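Local coordinates for protein vaginolysin (Gardnerella vaginalis, PDB 5IMY) that probably acts as a secreted pore-forming toxin of the cholesterol-dependent cytolysin family, binding cholesterol in host membranes and lysing the cells, at residues 93-98 with 254-259; 213-218 with 347-352. All blocks are in the same frame, centred on the assembly; numbering follows the deposited sequence.

Interaction 1 of 2, residues 93-98 with 254-259; sequences ALFRAD and VYVSNV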
ATOM      1  N   ALA A  93     -31.442 -37.521 -17.031  1.00 31.51           N
ATOM      2  CA  ALA A  93     -32.441 -36.505 -17.327  1.00 35.26           C
ATOM      3  C   ALA A  93     -31.950 -35.571 -18.425  1.00 33.72           C
ATOM      4  O   ALA A  93     -30.752 -35.323 -18.569  1.00 33.17           O
ATOM      5  CB  ALA A  93     -32.774 -35.697 -16.072  1.00 33.82           C
ATOM      6  N   LEU A  94     -32.897 -35.050 -19.203  1.00 32.08           N
ATOM      7  CA  LEU A  94     -32.612 -34.128 -20.295  1.00 31.15           C
ATOM      8  C   LEU A  94     -33.098 -32.733 -19.931  1.00 33.42           C
ATOM      9  O   LEU A  94     -34.239 -32.566 -19.487  1.00 37.63           O
ATOM     10  CB  LEU A  94     -33.287 -34.584 -21.592  1.00 35.61           C
ATOM     11  CG  LEU A  94     -32.758 -35.853 -22.261  1.00 31.75           C
ATOM     12  CD1 LEU A  94     -33.674 -36.249 -23.404  1.00 40.13           C
ATOM     13  CD2 LEU A  94     -31.339 -35.649 -22.761  1.00 31.78           C
ATOM     14  N   PHE A  95     -32.235 -31.737 -20.124  1.00 32.15           N
ATOM     15  CA  PHE A  95     -32.589 -30.338 -19.932  1.00 31.51           C
ATOM     16  C   PHE A  95     -32.234 -29.553 -21.185  1.00 30.18           C
ATOM     17  O   PHE A  95     -31.556 -30.047 -22.090  1.00 40.13           O
ATOM     18  CB  PHE A  95     -31.857 -29.708 -18.740  1.00 32.91           C
ATOM     19  CG  PHE A  95     -31.871 -30.538 -17.493  1.00 32.09           C
ATOM     20  CD1 PHE A  95     -33.034 -31.137 -17.047  1.00 35.40           C
ATOM     21  CD2 PHE A  95     -30.710 -30.705 -16.760  1.00 35.45           C
ATOM     22  CE1 PHE A  95     -33.034 -31.895 -15.891  1.00 36.50           C
ATOM     23  CE2 PHE A  95     -30.703 -31.460 -15.609  1.00 41.87           C
ATOM     24  CZ  PHE A  95     -31.866 -32.057 -15.173  1.00 40.05           C
ATOM     25  N   ARG A  96     -32.699 -28.310 -21.221  1.00 33.06           N
ATOM     26  CA  ARG A  96     -32.174 -27.315 -22.140  1.00 34.24           C
ATOM     27  C   ARG A  96     -31.113 -26.490 -21.429  1.00 35.83           C
ATOM     28  O   ARG A  96     -31.273 -26.122 -20.262  1.00 34.95           O
ATOM     29  CB  ARG A  96     -33.287 -26.398 -22.649  1.00 37.57           C
ATOM     30  CG  ARG A  96     -34.281 -27.084 -23.559  1.00 37.29           C
ATOM     31  CD  ARG A  96     -35.546 -26.264 -23.723  1.00 38.22           C
ATOM     32  NE  ARG A  96     -36.646 -27.094 -24.206  1.00 41.51           N
ATOM     33  CZ  ARG A  96     -37.604 -27.611 -23.442  1.00 44.49           C
ATOM     34  NH1 ARG A  96     -37.632 -27.383 -22.134  1.00 47.72           N
ATOM     35  NH2 ARG A  96     -38.552 -28.359 -23.993  1.00 47.90           N
ATOM     36  N   ALA A  97     -30.018 -26.213 -22.133  1.00 39.05           N
ATOM     37  CA  ALA A  97     -28.994 -25.303 -21.630  1.00 31.87           C
ATOM     38  C   ALA A  97     -29.550 -23.887 -21.750  1.00 37.51           C
ATOM     39  O   ALA A  97     -29.217 -23.122 -22.658  1.00 39.17           O
ATOM     40  CB  ALA A  97     -27.690 -25.472 -22.399  1.00 34.87           C
ATOM     41  N   ASP A  98     -30.425 -23.542 -20.812  1.00 35.29           N
ATOM     42  CA  ASP A  98     -31.196 -22.306 -20.887  1.00 43.01           C
ATOM     43  C   ASP A  98     -31.049 -21.546 -19.571  1.00 37.89           C
ATOM     44  O   ASP A  98     -30.145 -21.797 -18.764  1.00 35.01           O
ATOM     45  CB  ASP A  98     -32.662 -22.616 -21.213  1.00 39.46           C
ATOM     46  CG  ASP A  98     -33.397 -23.247 -20.047  1.00 49.29           C
ATOM     47  OD1 ASP A  98     -32.783 -24.064 -19.327  1.00 45.87           O
ATOM     48  OD2 ASP A  98     -34.584 -22.920 -19.842  1.00 61.43           O
ATOM     49  N   VAL A 254     -28.833 -31.066 -23.111  1.00 28.79           N
ATOM     50  CA  VAL A 254     -27.821 -31.633 -22.232  1.00 36.92           C
ATOM     51  C   VAL A 254     -28.456 -32.782 -21.463  1.00 31.38           C
ATOM     52  O   VAL A 254     -29.681 -32.888 -21.358  1.00 31.78           O
ATOM     53  CB  VAL A 254     -27.235 -30.592 -21.251  1.00 29.38           C
ATOM     54  CG1 VAL A 254     -26.679 -29.402 -22.009  1.00 33.83           C
ATOM     55  CG2 VAL A 254     -28.288 -30.136 -20.248  1.00 28.68           C
ATOM     56  N   TYR A 255     -27.605 -33.646 -20.912  1.00 36.00           N
ATOM     57  CA  TYR A 255     -28.077 -34.738 -20.074  1.00 31.06           C
ATOM     58  C   TYR A 255     -27.204 -34.852 -18.834  1.00 32.94           C
ATOM     59  O   TYR A 255     -25.997 -34.596 -18.872  1.00 35.69           O
ATOM     60  CB  TYR A 255     -28.095 -36.077 -20.828  1.00 27.66           C
ATOM     61  CG  TYR A 255     -26.736 -36.608 -21.234  1.00 30.13           C
ATOM     62  CD1 TYR A 255     -26.080 -37.560 -20.463  1.00 34.19           C
ATOM     63  CD2 TYR A 255     -26.121 -36.169 -22.398  1.00 34.33           C
ATOM     64  CE1 TYR A 255     -24.843 -38.053 -20.838  1.00 33.21           C
ATOM     65  CE2 TYR A 255     -24.885 -36.658 -22.779  1.00 32.81           C
ATOM     66  CZ  TYR A 255     -24.253 -37.598 -21.998  1.00 34.59           C
ATOM     67  OH  TYR A 255     -23.025 -38.080 -22.381  1.00 41.03           O
ATOM     68  N   VAL A 256     -27.839 -35.231 -17.727  1.00 34.23           N
ATOM     69  CA  VAL A 256     -27.145 -35.435 -16.462  1.00 28.58           C
ATOM     70  C   VAL A 256     -26.250 -36.660 -16.596  1.00 28.37           C
ATOM     71  O   VAL A 256     -26.720 -37.798 -16.498  1.00 31.99           O
ATOM     72  CB  VAL A 256     -28.146 -35.598 -15.303  1.00 30.40           C
ATOM     73  CG1 VAL A 256     -27.412 -35.748 -13.973  1.00 30.55           C
ATOM     74  CG2 VAL A 256     -29.106 -34.410 -15.263  1.00 28.49           C
ATOM     75  N   SER A 257     -24.954 -36.434 -16.826  1.00 32.10           N
ATOM     76  CA  SER A 257     -24.042 -37.553 -17.037  1.00 30.07           C
ATOM     77  C   SER A 257     -23.748 -38.298 -15.741  1.00 27.78           C
ATOM     78  O   SER A 257     -23.502 -39.509 -15.773  1.00 34.81           O
ATOM     79  CB  SER A 257     -22.742 -37.064 -17.676  1.00 28.00           C
ATOM     80  OG  SER A 257     -22.557 -35.676 -17.469  1.00 38.38           O
ATOM     81  N   ASN A 258     -23.768 -37.610 -14.602  1.00 34.06           N
ATOM     82  CA  ASN A 258     -23.574 -38.290 -13.330  1.00 37.97           C
ATOM     83  C   ASN A 258     -24.133 -37.432 -12.205  1.00 30.60           C
ATOM     84  O   ASN A 258     -24.264 -36.212 -12.329  1.00 32.15           O
ATOM     85  CB  ASN A 258     -22.094 -38.606 -13.076  1.00 37.03           C
ATOM     86  CG  ASN A 258     -21.306 -37.393 -12.613  1.00 42.67           C
ATOM     87  OD1 ASN A 258     -21.402 -36.977 -11.457  1.00 42.17           O
ATOM     88  ND2 ASN A 258     -20.504 -36.832 -13.510  1.00 44.67           N
ATOM     89  N   VAL A 259     -24.465 -38.100 -11.103  1.00 32.51           N
ATOM     90  CA  VAL A 259     -24.943 -37.455  -9.888  1.00 33.70           C
ATOM     91  C   VAL A 259     -24.127 -37.991  -8.723  1.00 36.86           C
ATOM     92  O   VAL A 259     -23.995 -39.209  -8.558  1.00 33.14           O
ATOM     93  CB  VAL A 259     -26.447 -37.705  -9.659  1.00 32.19           C
ATOM     94  CG1 VAL A 259     -26.884 -37.188  -8.287  1.00 31.85           C
ATOM     95  CG2 VAL A 259     -27.262 -37.044 -10.758  1.00 29.25           C
TER

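Interaction 2 of 2, residues 213-218 with 347-352; sequences NFKQTY and PIAYTT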
ATOM      1  N   ASN A 213     -18.526 -24.147   1.266  1.00 40.20           N
ATOM      2  CA  ASN A 213     -19.402 -25.259   0.919  1.00 34.57           C
ATOM      3  C   ASN A 213     -18.590 -26.546   0.994  1.00 34.26           C
ATOM      4  O   ASN A 213     -17.599 -26.697   0.275  1.00 35.28           O
ATOM      5  CB  ASN A 213     -19.989 -25.067  -0.481  1.00 39.69           C
ATOM      6  CG  ASN A 213     -21.004 -26.134  -0.845  1.00 39.22           C
ATOM      7  OD1 ASN A 213     -21.659 -26.712   0.023  1.00 39.71           O
ATOM      8  ND2 ASN A 213     -21.139 -26.402  -2.139  1.00 46.19           N
ATOM      9  N   PHE A 214     -18.997 -27.460   1.870  1.00 39.69           N
ATOM     10  CA  PHE A 214     -18.339 -28.753   2.012  1.00 38.20           C
ATOM     11  C   PHE A 214     -19.180 -29.826   1.338  1.00 33.74           C
ATOM     12  O   PHE A 214     -20.380 -29.944   1.612  1.00 33.33           O
ATOM     13  CB  PHE A 214     -18.126 -29.112   3.484  1.00 35.94           C
ATOM     14  CG  PHE A 214     -17.035 -28.333   4.147  1.00 32.28           C
ATOM     15  CD1 PHE A 214     -15.709 -28.701   3.991  1.00 38.04           C
ATOM     16  CD2 PHE A 214     -17.331 -27.236   4.935  1.00 37.54           C
ATOM     17  CE1 PHE A 214     -14.701 -27.985   4.602  1.00 40.46           C
ATOM     18  CE2 PHE A 214     -16.328 -26.517   5.550  1.00 40.07           C
ATOM     19  CZ  PHE A 214     -15.010 -26.891   5.384  1.00 34.78           C
ATOM     20  N   LYS A 215     -18.550 -30.602   0.460  1.00 36.76           N
ATOM     21  CA  LYS A 215     -19.198 -31.715  -0.222  1.00 37.10           C
ATOM     22  C   LYS A 215     -18.414 -32.986   0.062  1.00 33.77           C
ATOM     23  O   LYS A 215     -17.236 -33.088  -0.297  1.00 29.75           O
ATOM     24  CB  LYS A 215     -19.286 -31.466  -1.728  1.00 41.03           C
ATOM     25  CG  LYS A 215     -20.524 -30.694  -2.144  1.00 44.06           C
ATOM     26  CD  LYS A 215     -20.463 -30.273  -3.600  1.00 44.41           C
ATOM     27  CE  LYS A 215     -21.737 -29.560  -4.009  1.00 46.49           C
ATOM     28  NZ  LYS A 215     -21.598 -28.857  -5.312  1.00 60.88           N
ATOM     29  N   GLN A 216     -19.068 -33.947   0.708  1.00 32.57           N
ATOM     30  CA  GLN A 216     -18.493 -35.260   0.979  1.00 37.61           C
ATOM     31  C   GLN A 216     -19.210 -36.268   0.088  1.00 35.51           C
ATOM     32  O   GLN A 216     -20.394 -36.557   0.293  1.00 32.58           O
ATOM     33  CB  GLN A 216     -18.632 -35.621   2.454  1.00 40.84           C
ATOM     34  CG  GLN A 216     -18.194 -34.510   3.395  1.00 45.31           C
ATOM     35  CD  GLN A 216     -18.058 -34.973   4.830  1.00 40.33           C
ATOM     36  OE1 GLN A 216     -18.992 -34.857   5.625  1.00 47.69           O
ATOM     37  NE2 GLN A 216     -16.888 -35.501   5.171  1.00 53.00           N
ATOM     38  N   THR A 217     -18.497 -36.791  -0.906  1.00 34.74           N
ATOM     39  CA  THR A 217     -19.066 -37.716  -1.877  1.00 31.17           C
ATOM     40  C   THR A 217     -18.678 -39.139  -1.500  1.00 35.47           C
ATOM     41  O   THR A 217     -17.489 -39.470  -1.453  1.00 37.67           O
ATOM     42  CB  THR A 217     -18.583 -37.389  -3.291  1.00 34.47           C
ATOM     43  OG1 THR A 217     -18.973 -36.054  -3.636  1.00 30.13           O
ATOM     44  CG2 THR A 217     -19.177 -38.362  -4.307  1.00 36.41           C
ATOM     45  N   TYR A 218     -19.681 -39.978  -1.241  1.00 39.48           N
ATOM     46  CA  TYR A 218     -19.437 -41.395  -1.004  1.00 38.14           C
ATOM     47  C   TYR A 218     -19.313 -42.162  -2.313  1.00 36.95           C
ATOM     48  O   TYR A 218     -18.418 -43.001  -2.464  1.00 40.22           O
ATOM     49  CB  TYR A 218     -20.564 -41.989  -0.163  1.00 42.24           C
ATOM     50  CG  TYR A 218     -20.738 -41.331   1.185  1.00 40.92           C
ATOM     51  CD1 TYR A 218     -19.653 -41.103   2.021  1.00 45.11           C
ATOM     52  CD2 TYR A 218     -21.991 -40.930   1.617  1.00 42.28           C
ATOM     53  CE1 TYR A 218     -19.817 -40.497   3.252  1.00 47.44           C
ATOM     54  CE2 TYR A 218     -22.166 -40.320   2.841  1.00 44.98           C
ATOM     55  CZ  TYR A 218     -21.077 -40.107   3.657  1.00 44.06           C
ATOM     56  OH  TYR A 218     -21.257 -39.501   4.878  1.00 56.54           O
ATOM     57  N   PRO A 347     -28.541 -37.247  -2.976  1.00 45.97           N
ATOM     58  CA  PRO A 347     -27.776 -36.557  -4.019  1.00 41.27           C
ATOM     59  C   PRO A 347     -27.396 -35.157  -3.564  1.00 37.29           C
ATOM     60  O   PRO A 347     -28.205 -34.437  -2.973  1.00 31.64           O
ATOM     61  CB  PRO A 347     -28.741 -36.526  -5.211  1.00 41.83           C
ATOM     62  CG  PRO A 347     -30.096 -36.666  -4.610  1.00 44.06           C
ATOM     63  CD  PRO A 347     -29.923 -37.530  -3.400  1.00 46.01           C
ATOM     64  N   ILE A 348     -26.147 -34.778  -3.836  1.00 34.63           N
ATOM     65  CA  ILE A 348     -25.618 -33.500  -3.375  1.00 41.38           C
ATOM     66  C   ILE A 348     -25.188 -32.649  -4.562  1.00 37.38           C
ATOM     67  O   ILE A 348     -25.191 -31.415  -4.486  1.00 44.75           O
ATOM     68  CB  ILE A 348     -24.446 -33.701  -2.396  1.00 41.86           C
ATOM     69  CG1 ILE A 348     -23.393 -34.634  -3.004  1.00 38.17           C
ATOM     70  CG2 ILE A 348     -24.957 -34.248  -1.069  1.00 37.41           C
ATOM     71  CD1 ILE A 348     -22.127 -34.759  -2.173  1.00 37.89           C
ATOM     72  N   ALA A 349     -24.819 -33.295  -5.667  1.00 41.13           N
ATOM     73  CA  ALA A 349     -24.347 -32.569  -6.836  1.00 39.08           C
ATOM     74  C   ALA A 349     -24.674 -33.365  -8.091  1.00 32.51           C
ATOM     75  O   ALA A 349     -24.858 -34.584  -8.049  1.00 35.72           O
ATOM     76  CB  ALA A 349     -22.841 -32.299  -6.758  1.00 38.38           C
ATOM     77  N   TYR A 350     -24.744 -32.656  -9.215  1.00 29.75           N
ATOM     78  CA  TYR A 350     -24.973 -33.290 -10.502  1.00 37.60           C
ATOM     79  C   TYR A 350     -24.180 -32.560 -11.575  1.00 33.62           C
ATOM     80  O   TYR A 350     -23.894 -31.366 -11.458  1.00 33.86           O
ATOM     81  CB  TYR A 350     -26.466 -33.319 -10.873  1.00 27.96           C
ATOM     82  CG  TYR A 350     -27.088 -31.970 -11.160  1.00 31.96           C
ATOM     83  CD1 TYR A 350     -27.334 -31.560 -12.465  1.00 29.71           C
ATOM     84  CD2 TYR A 350     -27.453 -31.115 -10.127  1.00 31.91           C
ATOM     85  CE1 TYR A 350     -27.913 -30.332 -12.732  1.00 32.54           C
ATOM     86  CE2 TYR A 350     -28.030 -29.885 -10.387  1.00 30.85           C
ATOM     87  CZ  TYR A 350     -28.259 -29.499 -11.690  1.00 36.64           C
ATOM     88  OH  TYR A 350     -28.834 -28.279 -11.952  1.00 31.87           O
ATOM     89  N   THR A 351     -23.820 -33.303 -12.617  1.00 31.64           N
ATOM     90  CA  THR A 351     -23.079 -32.783 -13.755  1.00 29.12           C
ATOM     91  C   THR A 351     -23.892 -33.009 -15.022  1.00 33.35           C
ATOM     92  O   THR A 351     -24.538 -34.050 -15.175  1.00 32.64           O
ATOM     93  CB  THR A 351     -21.714 -33.468 -13.884  1.00 34.73           C
ATOM     94  OG1 THR A 351     -20.977 -33.307 -12.667  1.00 42.20           O
ATOM     95  CG2 THR A 351     -20.914 -32.880 -15.042  1.00 32.20           C
ATOM     96  N   THR A 352     -23.862 -32.032 -15.923  1.00 33.33           N
ATOM     97  CA  THR A 352     -24.529 -32.142 -17.210  1.00 29.99           C
ATOM     98  C   THR A 352     -23.496 -32.182 -18.328  1.00 31.31           C
ATOM     99  O   THR A 352     -22.434 -31.562 -18.240  1.00 37.21           O
ATOM    100  CB  THR A 352     -25.492 -30.972 -17.453  1.00 29.73           C
ATOM    101  OG1 THR A 352     -24.747 -29.756 -17.610  1.00 39.42           O
ATOM    102  CG2 THR A 352     -26.473 -30.826 -16.299  1.00 29.19           C
TER

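Interaction 1 of 2, residues 93-98 with 254-259
CG of Phe95 lies anti to its carbonyl carbon (chi1 -47°), as does CG2 of Val256, and these torsions bring the ring atoms CE2 and CZ to that methyl. The short strand 94-96 thereby lays its aromatic group against the neighbouring strand 253-261, with Phe95 CE2 only 3.4 Å from Val256 CG2. The methyl approaches the ring at a slant, and CG2 of Val254 comes to it in the same oblique manner. That second methyl also lies 3.9 Å from CB of Phe95, while the other branch, CG1, reaches toward CB of Ala97. On the opposite face of the sheet, CD2 of Leu94 rests 3.8 Å from CB of Tyr255. The tyrosine ring then turns off from the contact, and its hydroxyl hydrogen-bonds to Asn358.

The backbones form an antiparallel ladder, although the strand directions differ by 135°. Phe95 and Val254 are a hydrogen-bonded pair: Phe95 N donates to Val254 O at 3.1 Å, and Val254 N returns the bond to Phe95 O. Leu94 and Tyr255 form the next, non-hydrogen-bonded pair. Val256 N then donates to Ala93 O at 3.0 Å. The same oxygen receives a CA-H contact from Tyr255.

Pro106 and Leu108 cover Phe95 from outside the two strands. Every hydrogen bond across the contact is thus made by the main chain, while the side chains add only buried apolar surface: the backbone fixes the register and the hydrocarbon groups pack on both faces.

Interaction 2 of 2, residues 213-218 with 347-352
Ile348 pushes its CD1 methyl against strand 213-217 from a classic beta bulge, in which Ile348 and Ala349 together face Ala260 on the intervening strand 253-261. All these strands belong to the large, strongly twisted antiparallel sheet of the cytolysin, yet 213-217 and 347-352 are not paired with each other. Their segments run nearly at right angles, 89° between directions, with axes 8.2 Å apart at closest approach, and side chains bridge the gap, meeting main-chain oxygens as well as each other.

The tight part is the end of Ile348. Its CG1 sits between the backbone N and the carbonyl carbon, chi1 52°, and the chain then extends so that CD1 reaches the other strand. There CD1 comes to 3.5 Å from the main-chain oxygen of Gln216. It also lies 3.7 Å from OG1 of Thr217, whose side chain meets the isoleucine at a slant. Ser264 of strand 263-271 touches Ile348 as well.

Contact on the Lys215 side is looser. The lysine, extended beyond CG, passes alongside the bulge, its CG no nearer than 4.4 Å to CD1 of Ile348, and no hydrogen bond joins the two segments. The ammonium group is instead held by a hydrogen bond to OD1 of Asn78 and a weak one to Ser80, which would fix the end of the chain beside Ala349. Among the touching residues Thr217 is partly exposed, so the tight cluster borders solvent on the threonine side, whereas Lys215, Ile348 and Ala349 are buried. At Tyr218 the chain turns a corner, and the tyrosine hydroxyl bonds to Gly336 O. On the bulge, the methyl CB of Ala349 lies 3.9 Å from Lys215 NZ.

How the interactions relate
The centres of interactions 1 and 2 lie about 15 Å apart in one antiparallel sheet. Along the chain the segments alternate, in the order 93-98, 213-218, 254-259, 347-352, so the two connections cross along the sequence. Strand 253-261 is the common element: it pairs with 94-96, with 347-354 and with 208-223. Directly between the contacts, Thr351 N probably donates a hydrogen bond to Asn258 O at 3.0 Å, and Val259 packs on the backbone at Ala349. Interaction 1 adds a short strand to 253-261 by regular pairing, whereas interaction 2 joins nearly perpendicular strand segments that do not pair; both bring sequence-distant segments together within the one sheet, through strand 253-261.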